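Local coordinates for shikimate dehydrogenase (NADP(+)) (PDB 5DZS), which probably catalyses the reversible NADPH-linked reduction of 3-dehydroshikimate to shikimate on the pathway to chorismate and the aromatic amino acids, at residues T100-L105 / A133-I138; S140-L145 / N159-L164. All blocks are in the same frame, centred on the assembly; numbering follows the deposited sequence.

Contact 1. Residues T100-L105 / A133-I138; sequences TDYFGL and ALTYFI
Tyr102 and Tyr136 make the aromatic part of this helix-helix contact, a T-shaped pair in which the edge of the Tyr136 ring is turned toward the face of Tyr102. Their centroids lie 5.7 Å apart and the planes meet at 78°. The same face of Tyr102 receives Tyr136 CB in a CH-pi contact, 4.3 Å from the ring centroid. Ring atom CE2 of Tyr102 comes still closer, 3.4 Å from Tyr136 CA. With CG anti to the backbone N (chi1 -176°), the Tyr102 ring is carried across to helix 128-139, although its CB does not point that way.

Aliphatic packing fills the rest. Thr135 turns its methyl, not its hydroxyl, to the tyrosine, with CG2 3.7 Å from Tyr102 CE2 and CB in the ring plane at the edge. The CB of Leu105 is directed toward the other helix, and its CD1 presses on the backbone of Ala133, 3.5 Å from CA, which is tight for two carbons; the methyl of Ala133 is 4.0 Å from the same CD1. The axes of the short helical segments 101-105 and 133-138 approach to 9.1 Å and cross at -54°.

Polar groups find their partners elsewhere. Tyr102 OH is hydrogen-bonded to Asp139, Thr135 OG1 to the carbonyl of Lys131, and Asp101, a predicted shikimate-binding residue, forms a salt bridge with Lys65, the predicted proton acceptor, and a hydrogen bond with Gln239.

No hydrogen bond crosses between the two segments, so the helices meet here through ring, methyl and backbone surfaces, while the carboxylate of Asp101 stays engaged on the predicted substrate side.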
loop_
_atom_site.group_PDB
_atom_site.type_symbol
_atom_site.label_atom_id
_atom_site.label_comp_id
_atom_site.label_asym_id
_atom_site.label_seq_id
_atom_site.Cartn_x
_atom_site.Cartn_y
_atom_site.Cartn_z
ATOM N N THR B 100 3.572 -2.932 -10.304
ATOM C CA THR B 100 3.596 -4.232 -9.704
ATOM C C THR B 100 4.487 -5.231 -10.490
ATOM O O THR B 100 4.493 -6.429 -10.127
ATOM C CB THR B 100 2.236 -4.792 -9.722
ATOM O OG1 THR B 100 1.891 -4.986 -11.115
ATOM C CG2 THR B 100 1.222 -3.868 -8.987
ATOM N N ASP B 101 5.232 -4.798 -11.527
ATOM C CA ASP B 101 6.071 -5.754 -12.318
ATOM C C ASP B 101 7.180 -6.463 -11.523
ATOM O O ASP B 101 7.410 -7.679 -11.718
ATOM C CB ASP B 101 6.686 -5.101 -13.586
ATOM C CG ASP B 101 5.718 -5.050 -14.765
ATOM O OD1 ASP B 101 4.709 -5.773 -14.751
ATOM O OD2 ASP B 101 5.992 -4.297 -15.737
ATOM N N TYR B 102 7.914 -5.734 -10.685
ATOM C CA TYR B 102 8.957 -6.351 -9.853
ATOM C C TYR B 102 8.296 -7.363 -8.906
ATOM O O TYR B 102 8.770 -8.488 -8.771
ATOM C CB TYR B 102 9.725 -5.262 -9.079
ATOM C CG TYR B 102 10.903 -5.680 -8.226
ATOM C CD1 TYR B 102 10.714 -6.286 -6.977
ATOM C CD2 TYR B 102 12.193 -5.375 -8.609
ATOM C CE1 TYR B 102 11.783 -6.625 -6.178
ATOM C CE2 TYR B 102 13.272 -5.701 -7.802
ATOM C CZ TYR B 102 13.052 -6.330 -6.587
ATOM O OH TYR B 102 14.126 -6.653 -5.791
ATOM N N PHE B 103 7.203 -6.960 -8.260
ATOM C CA PHE B 103 6.475 -7.846 -7.338
ATOM C C PHE B 103 5.995 -9.147 -7.986
ATOM O O PHE B 103 6.212 -10.243 -7.430
ATOM C CB PHE B 103 5.284 -7.123 -6.696
ATOM C CG PHE B 103 4.323 -8.058 -6.042
ATOM C CD1 PHE B 103 4.501 -8.447 -4.719
ATOM C CD2 PHE B 103 3.292 -8.620 -6.766
ATOM C CE1 PHE B 103 3.630 -9.353 -4.128
ATOM C CE2 PHE B 103 2.429 -9.527 -6.183
ATOM C CZ PHE B 103 2.602 -9.895 -4.862
ATOM N N GLY B 104 5.386 -9.036 -9.171
ATOM C CA GLY B 104 4.867 -10.195 -9.885
ATOM C C GLY B 104 5.975 -11.145 -10.305
ATOM O O GLY B 104 5.780 -12.370 -10.271
ATOM N N LEU B 105 7.120 -10.598 -10.730
ATOM C CA LEU B 105 8.263 -11.428 -11.118
ATOM C C LEU B 105 8.766 -12.205 -9.893
ATOM O O LEU B 105 8.977 -13.419 -9.960
ATOM C CB LEU B 105 9.403 -10.580 -11.691
ATOM C CG LEU B 105 9.184 -9.941 -13.067
ATOM C CD1 LEU B 105 10.104 -8.742 -13.263
ATOM C CD2 LEU B 105 9.381 -10.974 -14.166
ATOM N N ALA B 133 12.376 -6.520 -14.747
ATOM C CA ALA B 133 13.125 -7.765 -14.734
ATOM C C ALA B 133 14.598 -7.497 -14.462
ATOM O O ALA B 133 15.229 -8.216 -13.672
ATOM C CB ALA B 133 12.941 -8.516 -16.047
ATOM N N LEU B 134 15.149 -6.471 -15.109
ATOM C CA LEU B 134 16.522 -6.070 -14.864
ATOM C C LEU B 134 16.687 -5.727 -13.377
ATOM O O LEU B 134 17.614 -6.191 -12.732
ATOM C CB LEU B 134 16.894 -4.869 -15.749
ATOM C CG LEU B 134 18.260 -4.197 -15.544
ATOM C CD1 LEU B 134 18.696 -3.477 -16.820
ATOM C CD2 LEU B 134 18.271 -3.249 -14.342
ATOM N N THR B 135 15.763 -4.925 -12.856
ATOM C CA THR B 135 15.795 -4.495 -11.455
ATOM C C THR B 135 15.733 -5.712 -10.518
ATOM O O THR B 135 16.525 -5.823 -9.569
ATOM C CB THR B 135 14.638 -3.509 -11.163
ATOM O OG1 THR B 135 14.684 -2.415 -12.093
ATOM C CG2 THR B 135 14.722 -2.954 -9.747
ATOM N N TYR B 136 14.806 -6.623 -10.798
ATOM C CA TYR B 136 14.657 -7.833 -9.994
ATOM C C TYR B 136 15.906 -8.708 -10.035
ATOM O O TYR B 136 16.412 -9.120 -8.983
ATOM C CB TYR B 136 13.435 -8.638 -10.449
ATOM C CG TYR B 136 13.363 -9.992 -9.801
ATOM C CD1 TYR B 136 12.922 -10.132 -8.499
ATOM C CD2 TYR B 136 13.762 -11.128 -10.485
ATOM C CE1 TYR B 136 12.868 -11.375 -7.897
ATOM C CE2 TYR B 136 13.723 -12.377 -9.895
ATOM C CZ TYR B 136 13.273 -12.498 -8.604
ATOM O OH TYR B 136 13.240 -13.758 -8.021
ATOM N N PHE B 137 16.394 -9.012 -11.239
ATOM C CA PHE B 137 17.589 -9.855 -11.374
ATOM C C PHE B 137 18.814 -9.287 -10.623
ATOM O O PHE B 137 19.528 -10.029 -9.946
ATOM C CB PHE B 137 17.970 -10.084 -12.851
ATOM C CG PHE B 137 17.109 -11.089 -13.592
ATOM C CD1 PHE B 137 16.828 -12.339 -13.062
ATOM C CD2 PHE B 137 16.694 -10.826 -14.890
ATOM C CE1 PHE B 137 16.079 -13.267 -13.781
ATOM C CE2 PHE B 137 15.952 -11.747 -15.615
ATOM C CZ PHE B 137 15.639 -12.965 -15.065
ATOM N N ILE B 138 19.060 -7.985 -10.760
ATOM C CA ILE B 138 20.204 -7.329 -10.103
ATOM C C ILE B 138 20.088 -7.375 -8.582
ATOM O O ILE B 138 21.072 -7.626 -7.886
ATOM C CB ILE B 138 20.346 -5.848 -10.523
ATOM C CG1 ILE B 138 20.598 -5.717 -12.035
ATOM C CG2 ILE B 138 21.470 -5.175 -9.743
ATOM C CD1 ILE B 138 21.954 -6.198 -12.502
#

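Contact 2. Residues S140-L145 / N159-L164; sequences SGIEKL and NSKAIL
Lys161 stretches its side chain back past the neighbouring strand to the residues that lead into it, until its amine meets the carbonyl of Glu143, with NZ 2.9 Å from that O. The chain is extended out to CE and bends only at its last torsion (chi4 58°), which drops NZ onto the oxygen. It comes from above the carbonyl plane, 44° out of it, and so misses the lone pairs. On the way, Lys161 CE passes 3.4 Å from Ile142 O, which places the polarised end of the lysine beside two successive carbonyls. The carboxylate of Glu143 is not in contact with the amine, though at 5.5 Å between OE2 and NZ its charge may still help hold the lysine there.

Lys144 and Ile163 lean together at a slant. A bend at chi2 (76°) swings the lysine toward the other strand, and its CE lies 3.4 Å from Ile163 CD1, a close approach for two carbons. The amine rests against the same methyl and is nearer still, with Lys144 NZ 3.2 Å from Ile163 CD1.

Leu145 and Ala162 meet by methyl groups, CD2 to CB at 4.1 Å, and both also touch helix 128-139, through Phe137 and Leu134. Between these side chains the backbones join: Ile163 N donates to Leu145 O at 2.8 Å, and the same oxygen receives a CA-H...O contact from Ala162.

Ahead of Ile163 the chain is folded by a type I turn from Asn159 to Ala162, inside which Asn159 OD1 accepts from Lys161 N as an Asx turn. The pairing begins the edge of the parallel sheet of the Rossmann-like NADP-binding domain, where strand 163-166 is the outermost strand within the chain, beside 144-149.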
loop_
_atom_site.group_PDB
_atom_site.type_symbol
_atom_site.label_atom_id
_atom_site.label_comp_id
_atom_site.label_asym_id
_atom_site.label_seq_id
_atom_site.Cartn_x
_atom_site.Cartn_y
_atom_site.Cartn_z
ATOM N N SER B 140 18.518 -9.563 -6.925
ATOM C CA SER B 140 18.577 -10.967 -6.500
ATOM C C SER B 140 19.951 -11.623 -6.648
ATOM O O SER B 140 20.073 -12.835 -6.479
ATOM C CB SER B 140 17.530 -11.788 -7.251
ATOM O OG SER B 140 16.227 -11.306 -6.992
ATOM N N GLY B 141 20.974 -10.840 -6.972
ATOM C CA GLY B 141 22.344 -11.371 -7.051
ATOM C C GLY B 141 22.707 -12.120 -8.320
ATOM O O GLY B 141 23.490 -13.074 -8.283
ATOM N N ILE B 142 22.131 -11.697 -9.444
ATOM C CA ILE B 142 22.457 -12.284 -10.730
ATOM C C ILE B 142 23.945 -12.005 -10.965
ATOM O O ILE B 142 24.435 -10.913 -10.656
ATOM C CB ILE B 142 21.585 -11.664 -11.864
ATOM C CG1 ILE B 142 21.704 -12.449 -13.173
ATOM C CG2 ILE B 142 21.926 -10.193 -12.078
ATOM C CD1 ILE B 142 20.951 -13.759 -13.173
ATOM N N GLU B 143 24.667 -12.993 -11.477
ATOM C CA GLU B 143 26.098 -12.833 -11.724
ATOM C C GLU B 143 26.349 -12.007 -12.984
ATOM O O GLU B 143 27.130 -11.055 -12.970
ATOM C CB GLU B 143 26.770 -14.208 -11.851
ATOM C CG GLU B 143 28.269 -14.157 -12.122
ATOM C CD GLU B 143 29.055 -13.511 -10.994
ATOM O OE1 GLU B 143 28.668 -13.665 -9.810
ATOM O OE2 GLU B 143 30.077 -12.859 -11.292
ATOM N N LYS B 144 25.664 -12.375 -14.064
ATOM C CA LYS B 144 25.834 -11.732 -15.361
ATOM C C LYS B 144 24.451 -11.476 -15.952
ATOM O O LYS B 144 23.652 -12.397 -16.015
ATOM C CB LYS B 144 26.602 -12.690 -16.275
ATOM C CG LYS B 144 27.080 -12.128 -17.606
ATOM C CD LYS B 144 28.294 -11.229 -17.446
ATOM C CE LYS B 144 28.933 -10.949 -18.796
ATOM N NZ LYS B 144 30.103 -10.040 -18.703
ATOM N N LEU B 145 24.180 -10.242 -16.379
ATOM C CA LEU B 145 22.881 -9.890 -16.984
ATOM C C LEU B 145 23.023 -9.168 -18.327
ATOM O O LEU B 145 23.700 -8.135 -18.425
ATOM C CB LEU B 145 22.063 -9.005 -16.038
ATOM C CG LEU B 145 20.669 -8.618 -16.553
ATOM C CD1 LEU B 145 19.793 -9.850 -16.753
ATOM C CD2 LEU B 145 19.993 -7.636 -15.614
ATOM N N ASN B 159 21.012 0.118 -15.064
ATOM C CA ASN B 159 22.204 -0.265 -14.314
ATOM C C ASN B 159 23.345 -0.656 -15.254
ATOM O O ASN B 159 23.168 -1.495 -16.140
ATOM C CB ASN B 159 21.869 -1.414 -13.356
ATOM C CG ASN B 159 23.000 -1.724 -12.388
ATOM O OD1 ASN B 159 24.173 -1.533 -12.701
ATOM N ND2 ASN B 159 22.648 -2.213 -11.207
ATOM N N SER B 160 24.516 -0.046 -15.044
ATOM C CA SER B 160 25.702 -0.301 -15.874
ATOM C C SER B 160 26.171 -1.753 -15.804
ATOM O O SER B 160 26.938 -2.198 -16.658
ATOM C CB SER B 160 26.858 0.640 -15.488
ATOM O OG SER B 160 27.276 0.434 -14.149
ATOM N N LYS B 161 25.721 -2.480 -14.783
ATOM C CA LYS B 161 26.064 -3.894 -14.646
ATOM C C LYS B 161 25.434 -4.721 -15.774
ATOM O O LYS B 161 25.988 -5.741 -16.181
ATOM C CB LYS B 161 25.615 -4.423 -13.282
ATOM C CG LYS B 161 25.872 -5.907 -13.070
ATOM C CD LYS B 161 25.540 -6.336 -11.650
ATOM C CE LYS B 161 25.631 -7.845 -11.491
ATOM N NZ LYS B 161 26.979 -8.371 -11.845
ATOM N N ALA B 162 24.277 -4.284 -16.267
ATOM C CA ALA B 162 23.606 -4.981 -17.365
ATOM C C ALA B 162 24.300 -4.662 -18.693
ATOM O O ALA B 162 24.693 -3.519 -18.935
ATOM C CB ALA B 162 22.139 -4.587 -17.423
ATOM N N ILE B 163 24.452 -5.669 -19.547
ATOM C CA ILE B 163 25.116 -5.490 -20.840
ATOM C C ILE B 163 24.115 -5.460 -21.996
ATOM O O ILE B 163 23.364 -6.408 -22.211
ATOM C CB ILE B 163 26.145 -6.612 -21.093
ATOM C CG1 ILE B 163 27.081 -6.734 -19.890
ATOM C CG2 ILE B 163 26.925 -6.346 -22.378
ATOM C CD1 ILE B 163 28.023 -7.907 -19.968
ATOM N N LEU B 164 24.121 -4.361 -22.741
ATOM C CA LEU B 164 23.233 -4.213 -23.879
ATOM C C LEU B 164 23.840 -4.948 -25.067
ATOM O O LEU B 164 25.002 -4.711 -25.425
ATOM C CB LEU B 164 23.047 -2.735 -24.226
ATOM C CG LEU B 164 22.058 -2.443 -25.360
ATOM C CD1 LEU B 164 20.635 -2.753 -24.912
ATOM C CD2 LEU B 164 22.171 -0.996 -25.822
#

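In the fold
Contact 1 closes just before contact 2 opens, and their centres lie 13 Å apart. Helix 128-139 serves both: one flank meets helix 101-111, while Leu134 and Ile138 pack on Ala162 and Lys161. The helix ends in a Schellman motif, with Gly141 at C-prime and a probable hydrogen bond from Ile142 N to Phe137 O at 3.1 Å, and a short loop leads on to strand 144-149. Contact 1 is the one near the predicted active site: its segment 100-105 carries Asp101, and the side chain of Leu105 is about 4 Å from that of Leu209, a predicted NADP(+)-binding residue. In contact 2, Leu145 is about 12 Å from Leu209 between side chains.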